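Local coordinates for protein 2-Keto-3-deoxy-(6-phospho-)gluconate aldolase (PDB 2R91) that is an aldolase of the dihydrodipicolinate synthetase family, a TIM-barrel protein whose chains assemble in fours, at residues A[198-203]-A[228-233]; A[244-249]-A[275-280]; A[81-86]-A[115-120]; A[97-102]-A[108-113]. All blocks are in the same frame, centred on the assembly; numbering follows the deposited sequence.

Interaction 1: residues A[198-203]-A[228-233]; sequences ANYLPE and DEIVES
Leu201 and Ile230 meet tip to tip, CD1 of the leucine 3.7 Å from CD1 of the isoleucine, and next to them Tyr200 extends its ring toward the same helix. This is the tight part of the contact. The phenol crosses Val231 at about a right angle, its OH 3.5 Å from Val231 CG2, while Ile230 CG2 lies obliquely to the ring, 4.1 Å from Tyr200 CE1. A chi1 of 49°, with CG between backbone N and carbonyl carbon, goes with this reach of the ring toward Ile230 and Val231. Its hydroxyl, brought up against a valine methyl, is satisfied by a hydrogen bond with the hydroxyl of Tyr239. The loop that leaves the eighth barrel strand, 192-193, here enters helix 202-213, and helix 217-237 belongs to the helical extension that follows the (beta/alpha)8 barrel in this family. Leu201 holds the N-cap position; a leucine side chain cannot accept a bond from the first turn, but it suits a place turned to an apolar partner. Branching lets Ile230 serve two neighbours, CD1 meeting Leu201 and CG2 the Tyr200 ring. Across that helix the character changes: Asp228, Glu229 and Glu232 carry carboxylates suited to water or to another chain. Glu232 is exposed, yet its OE1 forms a salt bridge with Arg167 of the second subunit, and Asp228 and Glu229 pack on that same arginine.

Interaction 2: residues A[244-249]-A[275-280]; sequences YELVEI and AAVAKA
Val277 divides its two methyls between Leu246 and Ile249 of helix 239-251. Its CG1 lies 4.1 Å from CD2 of Leu246, the two side chains crossing obliquely. The other methyl, CG2, comes tip to tip with Ile249, 4.0 Å from Ile249 CG2 and 4.1 Å from its CD1. Chi1 of -56° puts CG1 of Val277 beside the backbone N and CG2 between N and the carbonyl carbon, so that the fork spreads over two residues spaced three apart along the opposite helix. Behind this first shell, Val277 stands where helix 267-276 hands over to helix 278-282, a turn in which the bond from Ala278 N to Ala275 O is weak. Leu246 also rests on Leu273 and on Ala234 of helix 217-237. Polar ties flank the methyls: Glu245 OE2 forms a salt bridge with Arg274 NE, and Lys281 NZ donates a hydrogen bond to the carbonyl O of Ile249. These helices form the C-terminal layer beyond the barrel. Because the three touching side chains are purely aliphatic, the contact itself has no directional bond; it depends on the fit of branched shapes and on the exclusion of water from Leu246 and Val277, which are buried, while Ile249 remains partly exposed.

Interaction 3: residues A[81-86]-A[115-120]; sequences ALAKYA and RDLCSA
Ala120 N donates hydrogen bonds to two carbonyls of its own helix, the O of Leu117 at 3.1 Å and, through a weak bond, the O of Asp116 at 3.2 Å. The same alanine is the residue on which the exposed Lys84 lies. Lys84 CG is 3.7 Å from the carbonyl O of Ala120, and farther out the lysine's CE passes 4.2 Å from Ala120 CB. Chi1 of -60° and an extended chain beyond CG carry the lysine along the alanine, so its methylenes do the packing and its ammonium end continues outward, as suits a long amphipathic side chain at the margin of a contact. The small methyl of Ala120 is consistent with the close approach of the backbones: CA of Lys84 and CA of Ala120 are 6.7 Å apart. Deeper in, Ala83 and Leu117 are buried, and their meeting is looser, with Ala83 CB 4.4 Å from Leu117 CD1. The leucine's chi1, -133°, is far from a staggered value, and its end turns nearer to helix 76-88, where Ala79 and Ile80 also receive it; it also touches Ser96 of strand 93-96. On another side of helix 107-120, Cys118 is joined by a disulfide to Cys148, just before strand 149-154, and Asp116 packs on Tyr263 of the third subunit. Two consecutive helices lying next to each other on the outside of a barrel, with strand 93-96 between them in the chain, belong to two successive beta/alpha units of a (beta/alpha)8, or TIM, barrel.

Interaction 4: residues A[97-102]-A[108-113]; sequences LPPYYF and RQIAKY
A buried loop-on-helix contact, centred on a CH-pi interaction between Pro99 and Tyr113, folds the segment after strand 93-96 against the helix it leads into. CG of Pro99 lies over one face of the phenol, 4.2 Å from the ring centroid and 27° off the normal, while Pro99 CD is 3.7 Å from Tyr113 CD2. The compact, rigid pyrrolidine suits an aromatic face. Tyr113 has CG anti to the backbone N (chi1 179°), which directs the ring toward the loop, and its hydroxyl is hydrogen-bonded to Ser96 OG. Ile110, one turn earlier, brings CD1 to 3.9 Å from Pro99 CD, so the proline rests against both residues. The loop is the fourth strand-to-helix connection of the (beta/alpha)8 barrel, on the C-terminal side of the strands, where TIM-barrel enzymes generally carry their active sites. Leu97 O approaches the tyrosine obliquely, 3.6 Å from Tyr113 CE2. Farther along, the carbonyls of Pro99 and Phe102 accept hydrogen bonds from Arg136, and Tyr101 makes an edge-to-face stack with Tyr100 of the third subunit. Gln109 NE2 donates a hydrogen bond to Tyr263 O of that same neighbour.

From the N terminus, interaction 3 opens first, at 81-86 on the helix after the third barrel strand. Interaction 4 opens and closes within its loop, tying the early turns of helix 107-120 to the loop leaving strand 93-96; 115-120, on the same helix, then closes interaction 3. Interaction 1 next closes 198-203 on 228-233, linking the end of the barrel to the helices beyond it, and interaction 2 follows in series within the C-terminal helices; none of the loops cross. Interactions 1 and 2 touch, Tyr200 CB lying 3.5 Å from Val247 N and Ile230 CG1 3.7 Å from Ala280 CB. Interactions 3 and 4 occupy the opposite side of the chain's centre.

Interaction 1: residues A[198-203]-A[228-233]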
# COMPACT_ATOMS: atom_id res chain seq x y z
N ALA A 198 -23.73 15.24 -3.46
CA ALA A 198 -24.49 16.50 -3.47
C ALA A 198 -24.88 16.91 -4.90
O ALA A 198 -25.78 17.72 -5.08
CB ALA A 198 -23.76 17.62 -2.74
N ASN A 199 -24.20 16.37 -5.90
CA ASN A 199 -24.62 16.61 -7.27
C ASN A 199 -25.96 15.98 -7.61
O ASN A 199 -26.78 16.59 -8.28
CB ASN A 199 -23.59 16.10 -8.28
CG ASN A 199 -22.38 16.99 -8.35
OD1 ASN A 199 -22.44 18.07 -8.95
ND2 ASN A 199 -21.30 16.58 -7.69
N TYR A 200 -26.15 14.71 -7.22
CA TYR A 200 -27.32 13.96 -7.68
C TYR A 200 -28.39 13.74 -6.63
O TYR A 200 -29.54 13.55 -7.00
CB TYR A 200 -26.91 12.62 -8.33
CG TYR A 200 -25.92 11.76 -7.54
CD1 TYR A 200 -26.37 10.82 -6.61
CD2 TYR A 200 -24.55 11.82 -7.79
CE1 TYR A 200 -25.46 10.00 -5.91
CE2 TYR A 200 -23.64 11.02 -7.12
CZ TYR A 200 -24.11 10.09 -6.18
OH TYR A 200 -23.20 9.30 -5.51
N LEU A 201 -28.02 13.77 -5.35
CA LEU A 201 -28.99 13.59 -4.26
C LEU A 201 -28.78 14.54 -3.10
O LEU A 201 -28.65 14.11 -1.94
CB LEU A 201 -29.01 12.11 -3.76
CG LEU A 201 -29.78 11.18 -4.68
CD1 LEU A 201 -29.44 9.69 -4.41
CD2 LEU A 201 -31.30 11.46 -4.56
N PRO A 202 -28.76 15.86 -3.39
CA PRO A 202 -28.58 16.83 -2.31
C PRO A 202 -29.68 16.67 -1.25
O PRO A 202 -29.41 16.89 -0.08
CB PRO A 202 -28.74 18.20 -3.04
CG PRO A 202 -29.49 17.89 -4.32
CD PRO A 202 -28.92 16.51 -4.71
N GLU A 203 -30.89 16.32 -1.67
CA GLU A 203 -32.00 16.21 -0.71
C GLU A 203 -31.77 15.04 0.24
O GLU A 203 -32.23 15.07 1.36
CB GLU A 203 -33.36 16.09 -1.41
CG GLU A 203 -33.55 14.91 -2.38
CD GLU A 203 -33.07 15.20 -3.83
OE1 GLU A 203 -31.91 15.50 -4.03
OE2 GLU A 203 -33.88 15.13 -4.77
N ASP A 228 -24.81 4.55 0.00
CA ASP A 228 -23.71 3.60 -0.25
C ASP A 228 -24.02 2.61 -1.39
O ASP A 228 -23.18 2.32 -2.23
CB ASP A 228 -23.33 2.84 1.04
CG ASP A 228 -22.79 3.76 2.11
OD1 ASP A 228 -22.29 4.86 1.75
OD2 ASP A 228 -22.82 3.37 3.30
N GLU A 229 -25.26 2.10 -1.41
CA GLU A 229 -25.66 1.14 -2.45
C GLU A 229 -25.62 1.80 -3.81
O GLU A 229 -25.25 1.18 -4.80
CB GLU A 229 -27.09 0.69 -2.21
CG GLU A 229 -27.28 -0.15 -0.95
CD GLU A 229 -28.76 -0.54 -0.71
OE1 GLU A 229 -29.60 -0.46 -1.67
OE2 GLU A 229 -29.06 -0.93 0.45
N ILE A 230 -26.03 3.06 -3.86
CA ILE A 230 -26.05 3.81 -5.13
C ILE A 230 -24.62 4.07 -5.59
O ILE A 230 -24.27 3.80 -6.74
CB ILE A 230 -26.86 5.12 -4.98
CG1 ILE A 230 -28.37 4.81 -4.84
CG2 ILE A 230 -26.61 6.06 -6.19
CD1 ILE A 230 -29.21 5.97 -4.24
N VAL A 231 -23.79 4.58 -4.70
CA VAL A 231 -22.35 4.75 -4.98
C VAL A 231 -21.66 3.45 -5.48
O VAL A 231 -20.90 3.46 -6.48
CB VAL A 231 -21.63 5.28 -3.73
CG1 VAL A 231 -20.11 5.32 -3.93
CG2 VAL A 231 -22.18 6.70 -3.39
N GLU A 232 -21.93 2.35 -4.79
CA GLU A 232 -21.40 1.04 -5.15
C GLU A 232 -21.76 0.65 -6.59
O GLU A 232 -20.90 0.21 -7.33
CB GLU A 232 -21.87 -0.02 -4.13
CG GLU A 232 -21.01 0.00 -2.88
CD GLU A 232 -21.68 -0.61 -1.64
OE1 GLU A 232 -22.64 -1.40 -1.79
OE2 GLU A 232 -21.21 -0.27 -0.52
N SER A 233 -23.02 0.82 -6.99
CA SER A 233 -23.38 0.50 -8.38
C SER A 233 -22.63 1.40 -9.38
O SER A 233 -22.14 0.91 -10.41
CB SER A 233 -24.89 0.65 -8.62
OG SER A 233 -25.63 -0.28 -7.84

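Interaction 2: residues A[244-249]-A[275-280]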
# COMPACT_ATOMS: atom_id res chain seq x y z
N TYR A 244 -22.61 11.99 -13.60
CA TYR A 244 -23.42 12.78 -14.54
C TYR A 244 -24.74 12.08 -14.83
O TYR A 244 -25.81 12.72 -14.85
CB TYR A 244 -22.69 12.91 -15.88
CG TYR A 244 -21.47 13.79 -15.87
CD1 TYR A 244 -21.53 15.11 -16.38
CD2 TYR A 244 -20.23 13.30 -15.40
CE1 TYR A 244 -20.38 15.93 -16.38
CE2 TYR A 244 -19.09 14.10 -15.39
CZ TYR A 244 -19.17 15.42 -15.92
OH TYR A 244 -18.02 16.22 -15.93
N GLU A 245 -24.68 10.76 -15.05
CA GLU A 245 -25.91 10.01 -15.30
C GLU A 245 -26.79 9.94 -14.05
O GLU A 245 -28.03 10.01 -14.15
CB GLU A 245 -25.61 8.61 -15.89
CG GLU A 245 -26.85 7.74 -16.19
CD GLU A 245 -27.72 8.34 -17.30
OE1 GLU A 245 -27.23 9.20 -18.05
OE2 GLU A 245 -28.90 7.95 -17.41
N LEU A 246 -26.17 9.82 -12.87
CA LEU A 246 -26.91 9.87 -11.61
C LEU A 246 -27.68 11.20 -11.44
O LEU A 246 -28.82 11.23 -10.96
CB LEU A 246 -26.00 9.61 -10.40
CG LEU A 246 -25.39 8.19 -10.33
CD1 LEU A 246 -24.43 8.10 -9.16
CD2 LEU A 246 -26.51 7.11 -10.20
N VAL A 247 -27.05 12.32 -11.81
CA VAL A 247 -27.79 13.59 -11.84
C VAL A 247 -29.02 13.50 -12.75
O VAL A 247 -30.12 13.90 -12.35
CB VAL A 247 -26.89 14.78 -12.30
CG1 VAL A 247 -27.72 16.13 -12.38
CG2 VAL A 247 -25.70 14.94 -11.36
N GLU A 248 -28.85 12.99 -13.96
CA GLU A 248 -30.02 12.88 -14.86
C GLU A 248 -31.09 11.99 -14.23
O GLU A 248 -32.28 12.34 -14.18
CB GLU A 248 -29.60 12.33 -16.24
CG GLU A 248 -28.49 13.17 -16.85
CD GLU A 248 -28.49 13.23 -18.37
OE1 GLU A 248 -29.34 12.55 -19.03
OE2 GLU A 248 -27.62 13.98 -18.89
N ILE A 249 -30.67 10.82 -13.74
CA ILE A 249 -31.61 9.88 -13.10
C ILE A 249 -32.41 10.48 -11.95
O ILE A 249 -33.64 10.41 -11.93
CB ILE A 249 -30.87 8.63 -12.58
CG1 ILE A 249 -30.37 7.79 -13.76
CG2 ILE A 249 -31.81 7.78 -11.65
CD1 ILE A 249 -29.35 6.68 -13.37
N ALA A 275 -31.13 0.94 -14.20
CA ALA A 275 -31.78 -0.25 -13.59
C ALA A 275 -31.14 -0.58 -12.24
O ALA A 275 -31.82 -0.97 -11.28
CB ALA A 275 -31.66 -1.44 -14.54
N ALA A 276 -29.83 -0.41 -12.16
CA ALA A 276 -29.10 -0.70 -10.92
C ALA A 276 -29.56 0.13 -9.73
O ALA A 276 -29.52 -0.35 -8.59
CB ALA A 276 -27.62 -0.54 -11.13
N VAL A 277 -30.01 1.35 -9.96
CA VAL A 277 -30.37 2.21 -8.83
C VAL A 277 -31.90 2.37 -8.68
O VAL A 277 -32.36 3.11 -7.82
CB VAL A 277 -29.70 3.62 -8.91
CG1 VAL A 277 -28.16 3.49 -9.02
CG2 VAL A 277 -30.28 4.45 -10.09
N ALA A 278 -32.67 1.72 -9.55
CA ALA A 278 -34.11 1.92 -9.57
C ALA A 278 -34.78 1.55 -8.23
O ALA A 278 -35.67 2.25 -7.76
CB ALA A 278 -34.74 1.14 -10.73
N LYS A 279 -34.33 0.47 -7.62
CA LYS A 279 -34.84 0.04 -6.33
C LYS A 279 -34.52 1.07 -5.24
O LYS A 279 -35.44 1.57 -4.57
CB LYS A 279 -34.26 -1.33 -6.00
CG LYS A 279 -34.31 -1.71 -4.54
CD LYS A 279 -35.68 -2.14 -4.11
CE LYS A 279 -35.55 -3.04 -2.88
NZ LYS A 279 -36.86 -3.24 -2.23
N ALA A 280 -33.24 1.40 -5.07
CA ALA A 280 -32.85 2.41 -4.07
C ALA A 280 -33.63 3.69 -4.29
O ALA A 280 -34.04 4.35 -3.34
CB ALA A 280 -31.35 2.69 -4.11

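Interaction 3: residues A[81-86]-A[115-120]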
# COMPACT_ATOMS: atom_id res chain seq x y z
N ALA A 81 -2.22 32.57 -10.39
CA ALA A 81 -3.04 33.41 -11.26
C ALA A 81 -4.53 33.13 -11.06
O ALA A 81 -5.35 34.05 -11.01
CB ALA A 81 -2.66 33.19 -12.71
N LEU A 82 -4.92 31.85 -10.99
CA LEU A 82 -6.33 31.53 -10.87
C LEU A 82 -6.82 31.91 -9.48
O LEU A 82 -7.95 32.35 -9.31
CB LEU A 82 -6.59 30.04 -11.12
CG LEU A 82 -8.03 29.59 -10.94
CD1 LEU A 82 -8.90 30.24 -12.02
CD2 LEU A 82 -8.20 28.02 -10.99
N ALA A 83 -6.00 31.72 -8.47
CA ALA A 83 -6.43 32.14 -7.12
C ALA A 83 -6.78 33.63 -7.08
O ALA A 83 -7.80 34.03 -6.49
CB ALA A 83 -5.35 31.81 -6.07
N LYS A 84 -5.95 34.46 -7.72
CA LYS A 84 -6.25 35.90 -7.75
C LYS A 84 -7.53 36.16 -8.53
O LYS A 84 -8.36 36.97 -8.12
CB LYS A 84 -5.07 36.70 -8.36
CG LYS A 84 -3.76 36.58 -7.62
CD LYS A 84 -2.66 37.39 -8.33
CE LYS A 84 -1.31 37.24 -7.67
NZ LYS A 84 -0.06 37.38 -8.60
N TYR A 85 -7.71 35.47 -9.66
CA TYR A 85 -8.93 35.59 -10.46
C TYR A 85 -10.19 35.21 -9.67
O TYR A 85 -11.20 35.95 -9.68
CB TYR A 85 -8.84 34.70 -11.71
CG TYR A 85 -9.96 34.92 -12.70
CD1 TYR A 85 -10.02 36.10 -13.46
CD2 TYR A 85 -10.98 33.98 -12.86
CE1 TYR A 85 -11.04 36.34 -14.33
CE2 TYR A 85 -12.01 34.20 -13.76
CZ TYR A 85 -12.02 35.40 -14.50
OH TYR A 85 -13.01 35.65 -15.40
N ALA A 86 -10.14 34.06 -9.00
CA ALA A 86 -11.26 33.60 -8.18
C ALA A 86 -11.62 34.65 -7.12
O ALA A 86 -12.78 34.98 -6.91
CB ALA A 86 -10.92 32.27 -7.52
N ARG A 115 2.63 28.05 0.59
CA ARG A 115 2.90 29.40 1.12
C ARG A 115 2.79 30.49 0.04
O ARG A 115 2.24 31.56 0.27
CB ARG A 115 4.25 29.43 1.82
CG ARG A 115 4.15 28.69 3.15
CD ARG A 115 5.49 28.38 3.72
NE ARG A 115 5.40 27.71 5.01
CZ ARG A 115 6.42 27.09 5.60
NH1 ARG A 115 7.61 27.04 5.00
NH2 ARG A 115 6.26 26.51 6.80
N ASP A 116 3.26 30.18 -1.17
CA ASP A 116 3.07 31.09 -2.28
C ASP A 116 1.59 31.36 -2.59
O ASP A 116 1.19 32.48 -2.94
CB ASP A 116 3.75 30.54 -3.52
CG ASP A 116 5.24 30.77 -3.50
OD1 ASP A 116 5.74 31.34 -2.51
OD2 ASP A 116 5.90 30.36 -4.47
N LEU A 117 0.77 30.32 -2.50
CA LEU A 117 -0.66 30.51 -2.70
C LEU A 117 -1.26 31.43 -1.64
O LEU A 117 -2.04 32.35 -1.95
CB LEU A 117 -1.34 29.15 -2.62
CG LEU A 117 -2.36 28.75 -3.66
CD1 LEU A 117 -1.95 29.25 -5.07
CD2 LEU A 117 -2.51 27.20 -3.62
N CYS A 118 -0.92 31.18 -0.38
CA CYS A 118 -1.42 32.04 0.71
C CYS A 118 -1.00 33.51 0.54
O CYS A 118 -1.76 34.42 0.88
CB CYS A 118 -0.94 31.52 2.08
SG CYS A 118 -1.69 29.90 2.59
N SER A 119 0.20 33.74 0.02
CA SER A 119 0.71 35.11 -0.18
C SER A 119 -0.01 35.83 -1.29
O SER A 119 -0.02 37.06 -1.33
CB SER A 119 2.19 35.10 -0.53
OG SER A 119 2.94 34.62 0.55
N ALA A 120 -0.57 35.05 -2.22
CA ALA A 120 -1.21 35.59 -3.42
C ALA A 120 -2.58 36.23 -3.18
O ALA A 120 -3.04 37.03 -3.99
CB ALA A 120 -1.32 34.47 -4.49

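Interaction 4: residues A[97-102]-A[108-113]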
# COMPACT_ATOMS: atom_id res chain seq x y z
N LEU A 97 -5.32 21.08 -4.11
CA LEU A 97 -4.61 19.83 -3.95
C LEU A 97 -3.16 20.19 -3.66
O LEU A 97 -2.67 21.22 -4.13
CB LEU A 97 -4.66 19.03 -5.25
CG LEU A 97 -6.04 18.53 -5.72
CD1 LEU A 97 -6.04 18.10 -7.19
CD2 LEU A 97 -6.51 17.33 -4.84
N PRO A 98 -2.44 19.30 -2.93
CA PRO A 98 -0.99 19.39 -2.94
C PRO A 98 -0.48 19.05 -4.35
O PRO A 98 -1.16 18.39 -5.11
CB PRO A 98 -0.55 18.24 -2.00
CG PRO A 98 -1.82 17.85 -1.19
CD PRO A 98 -2.95 18.15 -2.15
N PRO A 99 0.74 19.48 -4.68
CA PRO A 99 1.31 19.02 -5.96
C PRO A 99 1.13 17.49 -6.10
O PRO A 99 1.46 16.75 -5.17
CB PRO A 99 2.81 19.37 -5.80
CG PRO A 99 2.74 20.73 -4.97
CD PRO A 99 1.63 20.40 -3.94
N TYR A 100 0.58 17.06 -7.23
CA TYR A 100 0.26 15.65 -7.47
C TYR A 100 1.10 15.08 -8.63
O TYR A 100 2.02 15.74 -9.14
CB TYR A 100 -1.25 15.50 -7.75
CG TYR A 100 -1.80 16.50 -8.79
CD1 TYR A 100 -1.83 16.16 -10.15
CD2 TYR A 100 -2.30 17.75 -8.41
CE1 TYR A 100 -2.33 17.07 -11.12
CE2 TYR A 100 -2.79 18.65 -9.36
CZ TYR A 100 -2.79 18.30 -10.71
OH TYR A 100 -3.29 19.17 -11.64
N TYR A 101 0.80 13.84 -9.00
CA TYR A 101 1.55 13.07 -9.99
C TYR A 101 3.02 12.70 -9.59
O TYR A 101 3.34 11.53 -9.43
CB TYR A 101 1.53 13.73 -11.42
CG TYR A 101 2.25 12.80 -12.33
CD1 TYR A 101 1.63 11.63 -12.76
CD2 TYR A 101 3.59 13.01 -12.67
CE1 TYR A 101 2.31 10.69 -13.56
CE2 TYR A 101 4.30 12.06 -13.43
CZ TYR A 101 3.63 10.92 -13.89
OH TYR A 101 4.27 9.96 -14.61
N PHE A 102 3.89 13.70 -9.42
CA PHE A 102 5.30 13.46 -9.20
C PHE A 102 5.56 12.81 -7.85
O PHE A 102 5.15 13.36 -6.84
CB PHE A 102 6.10 14.76 -9.33
CG PHE A 102 6.00 15.38 -10.72
CD1 PHE A 102 6.77 14.87 -11.76
CD2 PHE A 102 5.12 16.41 -10.98
CE1 PHE A 102 6.66 15.41 -13.06
CE2 PHE A 102 4.98 16.95 -12.24
CZ PHE A 102 5.76 16.46 -13.30
N ARG A 108 10.12 20.72 1.35
CA ARG A 108 10.33 22.15 1.04
C ARG A 108 9.50 22.57 -0.19
O ARG A 108 8.90 23.62 -0.19
CB ARG A 108 11.82 22.51 0.82
CG ARG A 108 12.04 24.03 0.65
CD ARG A 108 13.49 24.41 0.28
NE ARG A 108 13.77 23.96 -1.08
CZ ARG A 108 13.45 24.64 -2.17
NH1 ARG A 108 12.88 25.83 -2.06
NH2 ARG A 108 13.69 24.12 -3.38
N GLN A 109 9.47 21.71 -1.21
CA GLN A 109 8.70 22.05 -2.42
C GLN A 109 7.20 22.17 -2.15
O GLN A 109 6.55 23.12 -2.61
CB GLN A 109 8.98 21.05 -3.54
CG GLN A 109 10.42 21.19 -4.12
CD GLN A 109 10.76 20.04 -5.03
OE1 GLN A 109 10.41 18.89 -4.75
NE2 GLN A 109 11.50 20.32 -6.13
N ILE A 110 6.65 21.21 -1.41
CA ILE A 110 5.23 21.25 -1.05
C ILE A 110 4.90 22.52 -0.24
O ILE A 110 3.89 23.16 -0.46
CB ILE A 110 4.79 20.01 -0.21
CG1 ILE A 110 5.15 18.69 -0.89
CG2 ILE A 110 3.29 20.07 0.11
CD1 ILE A 110 4.71 18.66 -2.30
N ALA A 111 5.75 22.84 0.72
CA ALA A 111 5.51 24.00 1.59
C ALA A 111 5.55 25.30 0.83
O ALA A 111 4.73 26.16 1.06
CB ALA A 111 6.54 24.04 2.75
N LYS A 112 6.55 25.45 -0.05
CA LYS A 112 6.68 26.66 -0.86
C LYS A 112 5.44 26.86 -1.71
O LYS A 112 4.91 27.97 -1.79
CB LYS A 112 7.93 26.60 -1.78
CG LYS A 112 8.09 27.86 -2.65
CD LYS A 112 9.46 27.92 -3.32
CE LYS A 112 9.58 29.13 -4.28
NZ LYS A 112 9.24 30.42 -3.63
N TYR A 113 4.97 25.78 -2.35
CA TYR A 113 3.73 25.82 -3.13
C TYR A 113 2.56 26.44 -2.36
O TYR A 113 1.92 27.39 -2.82
CB TYR A 113 3.32 24.41 -3.59
CG TYR A 113 2.01 24.42 -4.37
CD1 TYR A 113 1.96 24.91 -5.70
CD2 TYR A 113 0.80 23.98 -3.78
CE1 TYR A 113 0.77 24.94 -6.42
CE2 TYR A 113 -0.37 23.99 -4.48
CZ TYR A 113 -0.39 24.48 -5.81
OH TYR A 113 -1.58 24.49 -6.52